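Side-chain contacts in Nab2p (Saccharomyces cerevisiae YJM1574, PDB 5L2L), which binds the poly(A) tails of mRNAs through zinc fingers, protecting them from exosome degradation and contributing to tail-length control and nuclear export: residues T13-N17 against K18-Y22; I40-L43 against F44-I48; I61-L64 against F65-P69. All coordinates share one frame; numbering follows the deposited sequence.

Contact 1 of 3, residues T13-N17 against K18-Y22; sequences THCTN and KRCKY. With ZN (zinc ion), chain S; nucleotides of chain C; nucleotides of chain G.
Asn17 folds its side-chain amide back over the turn it begins. With CG anti to the backbone N (chi1 179°), OD1 accepts a hydrogen bond from Arg19 N at 2.9 Å, an Asx turn whose donor sits 57° out of the amide plane. A type I beta turn encloses it, closed by Cys20 N to Asn17 O at 3.1 Å. The two cysteines at Cys15 and Cys20 bind one zinc ion of this CCCH finger, Cys15 SG at 2.4 Å and Cys20 SG at 2.3 Å, while Cys9 and His24 complete the site. Weak N-H to sulfur bonds, from Asn17 N to Cys15 SG and from Tyr22 N to Cys20 SG, reach the thiolates and would be expected to spread some of their charge.

Backbone and side chains both meet RNA. The backbone N-H of Thr16 donates to N1 of A4 of chain G, with Thr16 N 3.1 Å from N1, and N6 of the same base donates to Cys15 SG at 3.6 Å. Tyr22 turns one ring face to A3 of chain C, with CE2 3.4 Å from C5 of the base, and Lys21 CG lies over the centre of the opposite face. Farther round, the Arg19 guanidinium is laid over A7 of chain C, with NH1 3.3 Å from C2 of that base. A water accepts from Lys18 NZ and donates to Thr16 O, at the start of the turn.

No alpha helix or strand flanks this loop; Tyr22 packs on the loop residues Ser5, Glu7 and Cys9, Lys21 shares a backbone hydrogen bond with Ser5, and Thr16 meets Thr16 of a second subunit.

Contact 2 of 3, residues I40-L43 against F44-I48; sequences IDCL and FGHPI. With ZN (zinc ion), chain T; nucleotides of chain H.
Phe44 lies beside Leu43 and, with Cys42 and His46, forms the closing end of a CCCH zinc finger. Cys42 SG binds the zinc ion at 2.3 Å and His46 NE2 at 2.1 Å; Cys31 and Cys37 supply the other ligands. From the zinc site the phenylalanine reaches out to RNA. Phe44 CB starts 4.1 Å from Cys42 SG, and that sulfur also lies in the plane of the ring, at its edge. CG and CD2 already have Leu43 CD1 on one face and C6 of A11 of chain H on the other. Phe44 CD1 lies more loosely between Leu43 CD1 and C2 of A11, and CE1 passes over C4. Phe44 CE2 is more tightly enclosed, 3.6 Å from Leu43 CD1 and 3.4 Å from N7 of A11. It approaches N3 of A10 of chain H as well. At the tip, Phe44 CZ rests 3.5 Å from N9 of A11.

Leu43 CD1 stands almost over the ring centre, a CH-pi contact only 9° off the normal. In Leu43, chi1 62° and chi2 76° together set CD1 over the phenylalanine and CD2 against the A10 base. The backbone binds that base too: Leu43 N donates to N1, and N6 donates to Asp41 O. His46 ND1 is hydrogen-bonded to Gln8 OE1, and one water donates to both Cys42 O, at 2.8 Å, and Phe44 O.

Contact 3 of 3, residues I61-L64 against F65-P69; sequences IYCL and FRHPP. With ZN (zinc ion), chain U; nucleotides of chain G.
Cys63 and His67 meet through the metal they share: Cys63 SG lies 2.3 Å from the zinc ion and His67 NE2 2.1 Å from it, with Cys52 and Cys58 filling the remaining positions. Sulfur also links the residues directly. A chi1 of -173° swings Cys63 SG to the carbonyl side, where Phe65 and His67 follow; it comes to the edge of the Phe65 ring, 3.8 Å from CD2, and likewise to the edge of the His67 imidazole. It further accepts a weak hydrogen bond from Phe65 N, a backbone N-H to thiolate contact that would probably temper the charge on the metal-bound sulfur.

In this CCCH finger, the seventh of the protein, the stretch between the last cysteine and the histidine carries the aromatic residue that meets RNA. Stacking is its role: one face of the Phe65 ring lies over the base of A5 of chain G, offset toward the rim, with CZ 3.4 Å from C5 and CE1 equally close to C6 of the base. An alanine in place of Phe65 is likely to leave the A5 base without this stacking partner and Cys63 SG without the ring edge beside it.

Between the two segments, a water donates to Cys63 O at 2.8 Å and to Phe65 O at 2.9 Å. Arg66 NE forms a salt bridge with Asp51 OD1, and Tyr62 meets Tyr62 of a third subunit, its hydroxyl hydrogen-bonded to Ile61 N of that chain.

Overall arrangement
The three contacts follow one another along the chain, one in each of three successive zinc fingers, and each supplies two of the four ligands of its own zinc ion. Contacts 2 and 3 adjoin, their centres about 15 Å apart, with Ile48 N 2.9 Å from Leu64 O in a probable hydrogen bond and Ile48 CD1 packed on Phe65 CZ. Contact 1 touches neither: its nearest atoms are about 6 Å from contact 2 and about 9 Å from contact 3. RNA spans the gap, since chain G places A4 at contact 1 and the next nucleotide, A5, at contact 3, whereas contact 2 holds adenosines of chain H.

Contact 1 of 3, residues T13-N17 against K18-Y22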
loop_
_atom_site.group_PDB
_atom_site.type_symbol
_atom_site.label_atom_id
_atom_site.label_comp_id
_atom_site.label_asym_id
_atom_site.label_seq_id
_atom_site.Cartn_x
_atom_site.Cartn_y
_atom_site.Cartn_z
ATOM N N THR F 13 -2.213 0.870 -10.970
ATOM C CA THR F 13 -3.077 1.483 -9.972
ATOM C C THR F 13 -2.631 1.186 -8.548
ATOM O O THR F 13 -3.193 1.765 -7.619
ATOM C CB THR F 13 -4.524 1.003 -10.142
ATOM O OG1 THR F 13 -4.560 -0.426 -10.050
ATOM C CG2 THR F 13 -5.089 1.443 -11.489
ATOM N N HIS F 14 -1.651 0.295 -8.349
ATOM C CA HIS F 14 -1.145 -0.019 -7.023
ATOM C C HIS F 14 0.179 0.668 -6.727
ATOM O O HIS F 14 0.825 0.347 -5.723
ATOM C CB HIS F 14 -1.036 -1.541 -6.870
ATOM C CG HIS F 14 -2.294 -2.242 -7.263
ATOM N ND1 HIS F 14 -3.465 -2.100 -6.555
ATOM C CD2 HIS F 14 -2.586 -3.023 -8.330
ATOM C CE1 HIS F 14 -4.422 -2.786 -7.155
ATOM N NE2 HIS F 14 -3.914 -3.351 -8.236
ATOM N N CYS F 15 0.588 1.622 -7.562
ATOM C CA CYS F 15 1.776 2.424 -7.267
ATOM C C CYS F 15 1.514 3.357 -6.086
ATOM O O CYS F 15 0.500 4.054 -6.058
ATOM C CB CYS F 15 2.178 3.232 -8.502
ATOM S SG CYS F 15 3.699 4.234 -8.265
ATOM N N THR F 16 2.428 3.379 -5.108
ATOM C CA THR F 16 2.317 4.278 -3.958
ATOM C C THR F 16 3.535 5.204 -3.801
ATOM O O THR F 16 3.726 5.800 -2.736
ATOM C CB THR F 16 2.078 3.481 -2.671
ATOM O OG1 THR F 16 3.176 2.581 -2.416
ATOM C CG2 THR F 16 0.765 2.689 -2.767
ATOM N N ASN F 17 4.345 5.353 -4.848
ATOM C CA ASN F 17 5.416 6.359 -4.897
ATOM C C ASN F 17 4.814 7.718 -5.261
ATOM O O ASN F 17 4.446 7.952 -6.416
ATOM C CB ASN F 17 6.472 5.927 -5.916
ATOM C CG ASN F 17 7.621 6.929 -6.054
ATOM O OD1 ASN F 17 7.706 7.910 -5.302
ATOM N ND2 ASN F 17 8.520 6.670 -7.023
ATOM N N LYS F 18 4.734 8.625 -4.288
ATOM C CA LYS F 18 4.154 9.943 -4.546
ATOM C C LYS F 18 4.965 10.778 -5.529
ATOM O O LYS F 18 4.436 11.771 -6.045
ATOM C CB LYS F 18 4.015 10.713 -3.235
ATOM C CG LYS F 18 2.950 10.170 -2.288
ATOM C CD LYS F 18 1.579 10.719 -2.668
ATOM C CE LYS F 18 0.595 10.706 -1.499
ATOM N NZ LYS F 18 0.328 9.346 -0.996
ATOM N N ARG F 19 6.218 10.404 -5.809
ATOM C CA ARG F 19 7.069 11.126 -6.747
ATOM C C ARG F 19 7.218 10.412 -8.094
ATOM O O ARG F 19 8.063 10.805 -8.902
ATOM C CB ARG F 19 8.445 11.372 -6.116
ATOM C CG ARG F 19 8.368 12.056 -4.742
ATOM C CD ARG F 19 9.734 12.518 -4.231
ATOM N NE ARG F 19 10.170 13.788 -4.809
ATOM C CZ ARG F 19 11.314 13.989 -5.457
ATOM N NH1 ARG F 19 12.196 13.013 -5.649
ATOM N NH2 ARG F 19 11.591 15.207 -5.912
ATOM N N CYS F 20 6.407 9.391 -8.367
ATOM C CA CYS F 20 6.584 8.593 -9.580
ATOM C C CYS F 20 6.427 9.433 -10.854
ATOM O O CYS F 20 5.435 10.150 -11.025
ATOM C CB CYS F 20 5.572 7.440 -9.591
ATOM S SG CYS F 20 5.856 6.223 -10.932
ATOM N N LYS F 21 7.387 9.288 -11.777
ATOM C CA LYS F 21 7.387 10.042 -13.027
ATOM C C LYS F 21 6.767 9.300 -14.205
ATOM O O LYS F 21 6.674 9.884 -15.293
ATOM C CB LYS F 21 8.821 10.468 -13.385
ATOM C CG LYS F 21 9.773 9.361 -13.737
ATOM C CD LYS F 21 11.158 9.945 -14.073
ATOM C CE LYS F 21 12.149 8.879 -14.479
ATOM N NZ LYS F 21 13.420 9.478 -15.014
ATOM N N TYR F 22 6.299 8.066 -14.020
ATOM C CA TYR F 22 5.934 7.197 -15.139
ATOM C C TYR F 22 4.419 7.212 -15.420
ATOM O O TYR F 22 3.621 7.807 -14.685
ATOM C CB TYR F 22 6.448 5.775 -14.853
ATOM C CG TYR F 22 7.957 5.707 -14.753
ATOM C CD1 TYR F 22 8.750 5.856 -15.881
ATOM C CD2 TYR F 22 8.591 5.524 -13.530
ATOM C CE1 TYR F 22 10.136 5.798 -15.795
ATOM C CE2 TYR F 22 9.987 5.457 -13.443
ATOM C CZ TYR F 22 10.739 5.597 -14.580
ATOM O OH TYR F 22 12.112 5.540 -14.500
HETATM ZN ZN ZN S . 4.151 4.661 -10.548
ATOM P P A C 3 14.142 5.279 -11.502
ATOM O OP1 A C 3 13.365 6.544 -11.620
ATOM O OP2 A C 3 15.449 5.151 -12.204
ATOM O "O5'" A C 3 14.358 4.936 -9.956
ATOM C "C5'" A C 3 13.778 5.741 -8.926
ATOM C "C4'" A C 3 12.534 5.101 -8.355
ATOM O "O4'" A C 3 11.641 4.782 -9.468
ATOM C "C3'" A C 3 12.775 3.787 -7.597
ATOM O "O3'" A C 3 11.887 3.658 -6.460
ATOM C "C2'" A C 3 12.471 2.727 -8.667
ATOM O "O2'" A C 3 12.088 1.468 -8.158
ATOM C "C1'" A C 3 11.341 3.396 -9.459
ATOM N N9 A C 3 11.163 2.914 -10.846
ATOM C C8 A C 3 12.086 2.708 -11.853
ATOM N N7 A C 3 11.568 2.247 -12.983
ATOM C C5 A C 3 10.197 2.131 -12.719
ATOM C C6 A C 3 9.075 1.699 -13.484
ATOM N N6 A C 3 9.105 1.278 -14.751
ATOM N N1 A C 3 7.858 1.717 -12.890
ATOM C C2 A C 3 7.776 2.144 -11.625
ATOM N N3 A C 3 8.739 2.564 -10.810
ATOM C C4 A C 3 9.948 2.536 -11.408
ATOM P P A C 7 8.979 12.981 0.805
ATOM O OP1 A C 7 8.723 12.651 -0.619
ATOM O OP2 A C 7 9.827 12.066 1.620
ATOM O "O5'" A C 7 9.573 14.455 0.894
ATOM C "C5'" A C 7 10.865 14.760 0.382
ATOM C "C4'" A C 7 11.011 16.229 0.096
ATOM O "O4'" A C 7 12.330 16.471 -0.461
ATOM C "C3'" A C 7 10.031 16.781 -0.927
ATOM O "O3'" A C 7 9.820 18.167 -0.649
ATOM C "C2'" A C 7 10.793 16.604 -2.243
ATOM O "O2'" A C 7 10.364 17.430 -3.307
ATOM C "C1'" A C 7 12.211 16.944 -1.807
ATOM N N9 A C 7 13.310 16.321 -2.557
ATOM C C8 A C 7 14.382 16.981 -3.127
ATOM N N7 A C 7 15.295 16.188 -3.635
ATOM C C5 A C 7 14.808 14.909 -3.337
ATOM C C6 A C 7 15.309 13.621 -3.610
ATOM N N6 A C 7 16.456 13.416 -4.243
ATOM N N1 A C 7 14.597 12.544 -3.209
ATOM C C2 A C 7 13.436 12.774 -2.563
ATOM N N3 A C 7 12.863 13.941 -2.256
ATOM C C4 A C 7 13.603 14.977 -2.674
ATOM P P A G 4 12.247 -3.698 -5.579
ATOM O OP1 A G 4 12.667 -4.986 -6.177
ATOM O OP2 A G 4 12.371 -2.419 -6.319
ATOM O "O5'" A G 4 10.693 -3.783 -5.215
ATOM C "C5'" A G 4 10.211 -4.798 -4.375
ATOM C "C4'" A G 4 8.797 -4.544 -3.943
ATOM O "O4'" A G 4 8.668 -3.212 -3.384
ATOM C "C3'" A G 4 7.725 -4.599 -5.020
ATOM O "O3'" A G 4 7.365 -5.937 -5.349
ATOM C "C2'" A G 4 6.586 -3.840 -4.343
ATOM O "O2'" A G 4 5.930 -4.688 -3.401
ATOM C "C1'" A G 4 7.351 -2.738 -3.596
ATOM N N9 A G 4 7.403 -1.482 -4.372
ATOM C C8 A G 4 8.485 -0.901 -4.994
ATOM N N7 A G 4 8.207 0.238 -5.604
ATOM C C5 A G 4 6.842 0.409 -5.389
ATOM C C6 A G 4 5.926 1.399 -5.788
ATOM N N6 A G 4 6.239 2.452 -6.531
ATOM N N1 A G 4 4.633 1.275 -5.388
ATOM C C2 A G 4 4.293 0.210 -4.638
ATOM N N3 A G 4 5.062 -0.798 -4.217
ATOM C C4 A G 4 6.341 -0.633 -4.617
HETATM O O HOH W 1 1.537 6.729 -1.221
#

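Contact 2 of 3, residues I40-L43 against F44-I48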
loop_
_atom_site.group_PDB
_atom_site.type_symbol
_atom_site.label_atom_id
_atom_site.label_comp_id
_atom_site.label_asym_id
_atom_site.label_seq_id
_atom_site.Cartn_x
_atom_site.Cartn_y
_atom_site.Cartn_z
ATOM N N ILE F 40 0.819 11.803 -22.811
ATOM C CA ILE F 40 1.519 11.590 -21.537
ATOM C C ILE F 40 0.567 11.116 -20.423
ATOM O O ILE F 40 0.989 10.385 -19.507
ATOM C CB ILE F 40 2.300 12.870 -21.153
ATOM C CG1 ILE F 40 3.268 12.609 -19.986
ATOM C CG2 ILE F 40 1.349 13.999 -20.811
ATOM C CD1 ILE F 40 4.391 11.576 -20.303
ATOM N N ASP F 41 -0.717 11.472 -20.484
ATOM C CA ASP F 41 -1.691 11.039 -19.483
ATOM C C ASP F 41 -2.582 9.882 -19.967
ATOM O O ASP F 41 -3.638 9.630 -19.367
ATOM C CB ASP F 41 -2.565 12.222 -19.059
ATOM C CG ASP F 41 -3.467 12.708 -20.181
ATOM O OD1 ASP F 41 -3.037 12.659 -21.353
ATOM O OD2 ASP F 41 -4.603 13.140 -19.893
ATOM N N CYS F 42 -2.181 9.165 -21.019
ATOM C CA CYS F 42 -2.987 8.048 -21.523
ATOM C C CYS F 42 -3.224 7.003 -20.429
ATOM O O CYS F 42 -2.290 6.597 -19.729
ATOM C CB CYS F 42 -2.299 7.400 -22.729
ATOM S SG CYS F 42 -3.279 6.106 -23.567
ATOM N N LEU F 43 -4.477 6.559 -20.283
ATOM C CA LEU F 43 -4.843 5.626 -19.220
ATOM C C LEU F 43 -4.867 4.163 -19.657
ATOM O O LEU F 43 -5.127 3.288 -18.821
ATOM C CB LEU F 43 -6.211 6.009 -18.622
ATOM C CG LEU F 43 -7.484 6.011 -19.467
ATOM C CD1 LEU F 43 -8.021 4.583 -19.736
ATOM C CD2 LEU F 43 -8.539 6.852 -18.740
ATOM N N PHE F 44 -4.620 3.878 -20.931
ATOM C CA PHE F 44 -4.646 2.512 -21.447
ATOM C C PHE F 44 -3.269 1.853 -21.292
ATOM O O PHE F 44 -2.267 2.511 -21.033
ATOM C CB PHE F 44 -5.120 2.528 -22.908
ATOM C CG PHE F 44 -6.554 2.994 -23.053
ATOM C CD1 PHE F 44 -7.609 2.100 -22.915
ATOM C CD2 PHE F 44 -6.852 4.337 -23.276
ATOM C CE1 PHE F 44 -8.933 2.535 -23.010
ATOM C CE2 PHE F 44 -8.161 4.762 -23.370
ATOM C CZ PHE F 44 -9.201 3.861 -23.244
ATOM N N GLY F 45 -3.239 0.528 -21.430
ATOM C CA GLY F 45 -2.001 -0.225 -21.182
ATOM C C GLY F 45 -1.007 -0.147 -22.340
ATOM O O GLY F 45 -1.375 -0.231 -23.512
ATOM N N HIS F 46 0.269 0.014 -21.991
ATOM C CA HIS F 46 1.383 0.003 -22.931
ATOM C C HIS F 46 2.451 -0.972 -22.445
ATOM O O HIS F 46 2.555 -1.241 -21.242
ATOM C CB HIS F 46 2.021 1.400 -23.105
ATOM C CG HIS F 46 1.033 2.523 -23.264
ATOM N ND1 HIS F 46 0.562 3.259 -22.198
ATOM C CD2 HIS F 46 0.433 3.035 -24.365
ATOM C CE1 HIS F 46 -0.293 4.170 -22.632
ATOM N NE2 HIS F 46 -0.388 4.057 -23.946
ATOM N N PRO F 47 3.292 -1.482 -23.354
ATOM C CA PRO F 47 4.330 -2.441 -22.948
ATOM C C PRO F 47 5.297 -1.879 -21.909
ATOM O O PRO F 47 5.778 -0.743 -22.024
ATOM C CB PRO F 47 5.055 -2.757 -24.263
ATOM C CG PRO F 47 4.072 -2.464 -25.339
ATOM C CD PRO F 47 3.273 -1.290 -24.818
ATOM N N ILE F 48 5.609 -2.725 -20.889
ATOM C CA ILE F 48 6.637 -2.443 -19.886
ATOM C C ILE F 48 7.976 -2.970 -20.383
ATOM O O ILE F 48 8.060 -4.090 -20.907
ATOM C CB ILE F 48 6.278 -3.089 -18.534
ATOM C CG1 ILE F 48 4.961 -2.537 -17.967
ATOM C CG2 ILE F 48 7.413 -2.898 -17.532
ATOM C CD1 ILE F 48 4.379 -3.445 -16.878
HETATM ZN ZN ZN T . -1.758 5.171 -25.086
ATOM P P A H 10 -14.771 10.801 -22.378
ATOM O OP1 A H 10 -14.910 12.066 -21.618
ATOM O OP2 A H 10 -15.968 10.220 -23.039
ATOM O "O5'" A H 10 -13.617 11.003 -23.452
ATOM C "C5'" A H 10 -13.839 10.796 -24.843
ATOM C "C4'" A H 10 -12.714 10.016 -25.476
ATOM O "O4'" A H 10 -11.458 10.354 -24.815
ATOM C "C3'" A H 10 -12.845 8.496 -25.382
ATOM O "O3'" A H 10 -12.289 7.890 -26.553
ATOM C "C2'" A H 10 -11.972 8.164 -24.173
ATOM O "O2'" A H 10 -11.507 6.831 -24.135
ATOM C "C1'" A H 10 -10.836 9.163 -24.355
ATOM N N9 A H 10 -10.058 9.457 -23.143
ATOM C C8 A H 10 -10.460 10.141 -22.025
ATOM N N7 A H 10 -9.540 10.253 -21.100
ATOM C C5 A H 10 -8.440 9.585 -21.625
ATOM C C6 A H 10 -7.137 9.362 -21.133
ATOM N N6 A H 10 -6.686 9.775 -19.942
ATOM N N1 A H 10 -6.284 8.667 -21.917
ATOM C C2 A H 10 -6.714 8.249 -23.122
ATOM N N3 A H 10 -7.906 8.414 -23.697
ATOM C C4 A H 10 -8.741 9.094 -22.889
ATOM P P A H 11 -13.239 7.253 -27.686
ATOM O OP1 A H 11 -12.404 6.981 -28.888
ATOM O OP2 A H 11 -14.458 8.087 -27.771
ATOM O "O5'" A H 11 -13.670 5.844 -27.091
ATOM C "C5'" A H 11 -14.286 4.858 -27.908
ATOM C "C4'" A H 11 -13.949 3.469 -27.435
ATOM O "O4'" A H 11 -12.529 3.230 -27.653
ATOM C "C3'" A H 11 -14.188 3.228 -25.950
ATOM O "O3'" A H 11 -14.505 1.852 -25.740
ATOM C "C2'" A H 11 -12.825 3.557 -25.342
ATOM O "O2'" A H 11 -12.595 2.985 -24.074
ATOM C "C1'" A H 11 -11.880 3.005 -26.409
ATOM N N9 A H 11 -10.566 3.656 -26.478
ATOM C C8 A H 11 -10.279 5.000 -26.464
ATOM N N7 A H 11 -9.003 5.283 -26.593
ATOM C C5 A H 11 -8.404 4.034 -26.711
ATOM C C6 A H 11 -7.067 3.638 -26.883
ATOM N N6 A H 11 -6.034 4.484 -26.935
ATOM N N1 A H 11 -6.812 2.318 -26.973
ATOM C C2 A H 11 -7.835 1.458 -26.909
ATOM N N3 A H 11 -9.132 1.702 -26.747
ATOM C C4 A H 11 -9.356 3.029 -26.665
ATOM P P A H 9 -14.646 11.119 -15.808
ATOM O OP1 A H 9 -14.592 12.579 -16.047
ATOM O OP2 A H 9 -15.927 10.465 -15.430
ATOM O "O5'" A H 9 -14.116 10.385 -17.125
ATOM C "C5'" A H 9 -13.251 11.047 -18.040
ATOM C "C4'" A H 9 -13.076 10.277 -19.330
ATOM O "O4'" A H 9 -12.250 9.100 -19.094
ATOM C "C3'" A H 9 -14.355 9.758 -19.971
ATOM O "O3'" A H 9 -14.164 9.688 -21.384
ATOM C "C2'" A H 9 -14.446 8.339 -19.412
ATOM O "O2'" A H 9 -15.238 7.467 -20.188
ATOM C "C1'" A H 9 -12.977 7.930 -19.424
ATOM N N9 A H 9 -12.557 6.904 -18.464
ATOM C C8 A H 9 -12.322 7.123 -17.134
ATOM N N7 A H 9 -11.870 6.075 -16.477
ATOM C C5 A H 9 -11.768 5.110 -17.465
ATOM C C6 A H 9 -11.344 3.777 -17.400
ATOM N N6 A H 9 -10.921 3.206 -16.266
ATOM N N1 A H 9 -11.359 3.063 -18.546
ATOM C C2 A H 9 -11.750 3.673 -19.677
ATOM N N3 A H 9 -12.190 4.923 -19.864
ATOM C C4 A H 9 -12.167 5.603 -18.698
HETATM O O HOH W 2 -0.993 4.136 -19.259
#

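Contact 3 of 3, residues I61-L64 against F65-P69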
loop_
_atom_site.group_PDB
_atom_site.type_symbol
_atom_site.label_atom_id
_atom_site.label_comp_id
_atom_site.label_asym_id
_atom_site.label_seq_id
_atom_site.Cartn_x
_atom_site.Cartn_y
_atom_site.Cartn_z
ATOM N N ILE F 61 -3.957 -12.623 -19.270
ATOM C CA ILE F 61 -4.164 -12.025 -20.594
ATOM C C ILE F 61 -3.929 -10.513 -20.592
ATOM O O ILE F 61 -3.723 -9.918 -21.666
ATOM C CB ILE F 61 -5.569 -12.331 -21.168
ATOM C CG1 ILE F 61 -6.692 -11.674 -20.358
ATOM C CG2 ILE F 61 -5.797 -13.847 -21.311
ATOM C CD1 ILE F 61 -7.985 -11.580 -21.152
ATOM N N TYR F 62 -3.923 -9.877 -19.420
ATOM C CA TYR F 62 -3.701 -8.436 -19.313
ATOM C C TYR F 62 -2.248 -8.055 -19.019
ATOM O O TYR F 62 -1.949 -6.855 -18.885
ATOM C CB TYR F 62 -4.618 -7.853 -18.220
ATOM C CG TYR F 62 -6.092 -8.127 -18.451
ATOM C CD1 TYR F 62 -6.673 -7.903 -19.688
ATOM C CD2 TYR F 62 -6.890 -8.618 -17.434
ATOM C CE1 TYR F 62 -8.021 -8.153 -19.908
ATOM C CE2 TYR F 62 -8.240 -8.863 -17.629
ATOM C CZ TYR F 62 -8.808 -8.627 -18.868
ATOM O OH TYR F 62 -10.156 -8.896 -19.076
ATOM N N CYS F 63 -1.339 -9.031 -18.926
ATOM C CA CYS F 63 0.056 -8.758 -18.575
ATOM C C CYS F 63 0.740 -7.848 -19.596
ATOM O O CYS F 63 0.720 -8.121 -20.803
ATOM C CB CYS F 63 0.817 -10.087 -18.448
ATOM S SG CYS F 63 2.513 -9.952 -17.813
ATOM N N LEU F 64 1.397 -6.789 -19.094
ATOM C CA LEU F 64 2.104 -5.816 -19.921
ATOM C C LEU F 64 3.613 -6.056 -20.026
ATOM O O LEU F 64 4.295 -5.284 -20.717
ATOM C CB LEU F 64 1.858 -4.394 -19.382
ATOM C CG LEU F 64 0.409 -3.909 -19.374
ATOM C CD1 LEU F 64 0.256 -2.530 -18.702
ATOM C CD2 LEU F 64 -0.148 -3.852 -20.794
ATOM N N PHE F 65 4.161 -7.076 -19.361
ATOM C CA PHE F 65 5.601 -7.350 -19.397
ATOM C C PHE F 65 5.987 -8.058 -20.713
ATOM O O PHE F 65 5.129 -8.512 -21.479
ATOM C CB PHE F 65 6.017 -8.190 -18.166
ATOM C CG PHE F 65 5.928 -7.437 -16.842
ATOM C CD1 PHE F 65 7.016 -6.694 -16.365
ATOM C CD2 PHE F 65 4.774 -7.494 -16.065
ATOM C CE1 PHE F 65 6.936 -5.994 -15.164
ATOM C CE2 PHE F 65 4.697 -6.804 -14.849
ATOM C CZ PHE F 65 5.784 -6.046 -14.403
ATOM N N ARG F 66 7.304 -8.132 -20.994
ATOM C CA ARG F 66 7.789 -8.775 -22.224
ATOM C C ARG F 66 7.788 -10.296 -22.105
ATOM O O ARG F 66 8.246 -10.856 -21.108
ATOM C CB ARG F 66 9.211 -8.324 -22.576
ATOM C CG ARG F 66 9.367 -6.882 -23.037
ATOM C CD ARG F 66 10.766 -6.648 -23.657
ATOM N NE ARG F 66 11.830 -6.878 -22.675
ATOM C CZ ARG F 66 12.606 -5.937 -22.153
ATOM N NH1 ARG F 66 12.482 -4.668 -22.520
ATOM N NH2 ARG F 66 13.526 -6.267 -21.256
ATOM N N HIS F 67 7.312 -10.972 -23.155
ATOM C CA HIS F 67 7.286 -12.435 -23.162
ATOM C C HIS F 67 8.083 -13.009 -24.327
ATOM O O HIS F 67 8.216 -12.365 -25.375
ATOM C CB HIS F 67 5.847 -12.965 -23.241
ATOM C CG HIS F 67 4.980 -12.491 -22.118
ATOM N ND1 HIS F 67 4.186 -11.370 -22.218
ATOM C CD2 HIS F 67 4.827 -12.946 -20.849
ATOM C CE1 HIS F 67 3.571 -11.164 -21.067
ATOM N NE2 HIS F 67 3.944 -12.099 -20.218
ATOM N N PRO F 68 8.613 -14.224 -24.180
ATOM C CA PRO F 68 9.270 -14.891 -25.300
ATOM C C PRO F 68 8.283 -15.201 -26.407
ATOM O O PRO F 68 7.068 -15.279 -26.170
ATOM C CB PRO F 68 9.811 -16.188 -24.676
ATOM C CG PRO F 68 9.866 -15.949 -23.242
ATOM C CD PRO F 68 8.754 -14.998 -22.933
ATOM N N PRO F 69 8.764 -15.412 -27.627
ATOM C CA PRO F 69 7.864 -15.861 -28.687
ATOM C C PRO F 69 7.359 -17.251 -28.347
ATOM O O PRO F 69 8.010 -18.007 -27.626
ATOM C CB PRO F 69 8.751 -15.856 -29.936
ATOM C CG PRO F 69 10.158 -16.018 -29.402
ATOM C CD PRO F 69 10.176 -15.375 -28.050
HETATM ZN ZN ZN U . 3.392 -12.079 -18.190
ATOM P P A G 5 7.563 -6.592 -6.810
ATOM O OP1 A G 5 8.494 -7.730 -6.680
ATOM O OP2 A G 5 7.850 -5.553 -7.820
ATOM O "O5'" A G 5 6.151 -7.261 -7.109
ATOM C "C5'" A G 5 4.945 -6.490 -7.123
ATOM C "C4'" A G 5 3.929 -7.072 -8.081
ATOM O "O4'" A G 5 4.369 -6.858 -9.460
ATOM C "C3'" A G 5 3.693 -8.569 -7.949
ATOM O "O3'" A G 5 2.340 -8.850 -8.295
ATOM C "C2'" A G 5 4.648 -9.143 -8.995
ATOM O "O2'" A G 5 4.342 -10.446 -9.457
ATOM C "C1'" A G 5 4.548 -8.106 -10.111
ATOM N N9 A G 5 5.765 -8.043 -10.939
ATOM C C8 A G 5 6.903 -7.331 -10.689
ATOM N N7 A G 5 7.859 -7.486 -11.577
ATOM C C5 A G 5 7.315 -8.394 -12.484
ATOM C C6 A G 5 7.807 -8.975 -13.667
ATOM N N6 A G 5 9.026 -8.719 -14.150
ATOM N N1 A G 5 7.014 -9.854 -14.328
ATOM C C2 A G 5 5.787 -10.089 -13.841
ATOM N N3 A G 5 5.206 -9.582 -12.748
ATOM C C4 A G 5 6.026 -8.742 -12.099
HETATM O O HOH W 3 2.671 -7.954 -22.824
#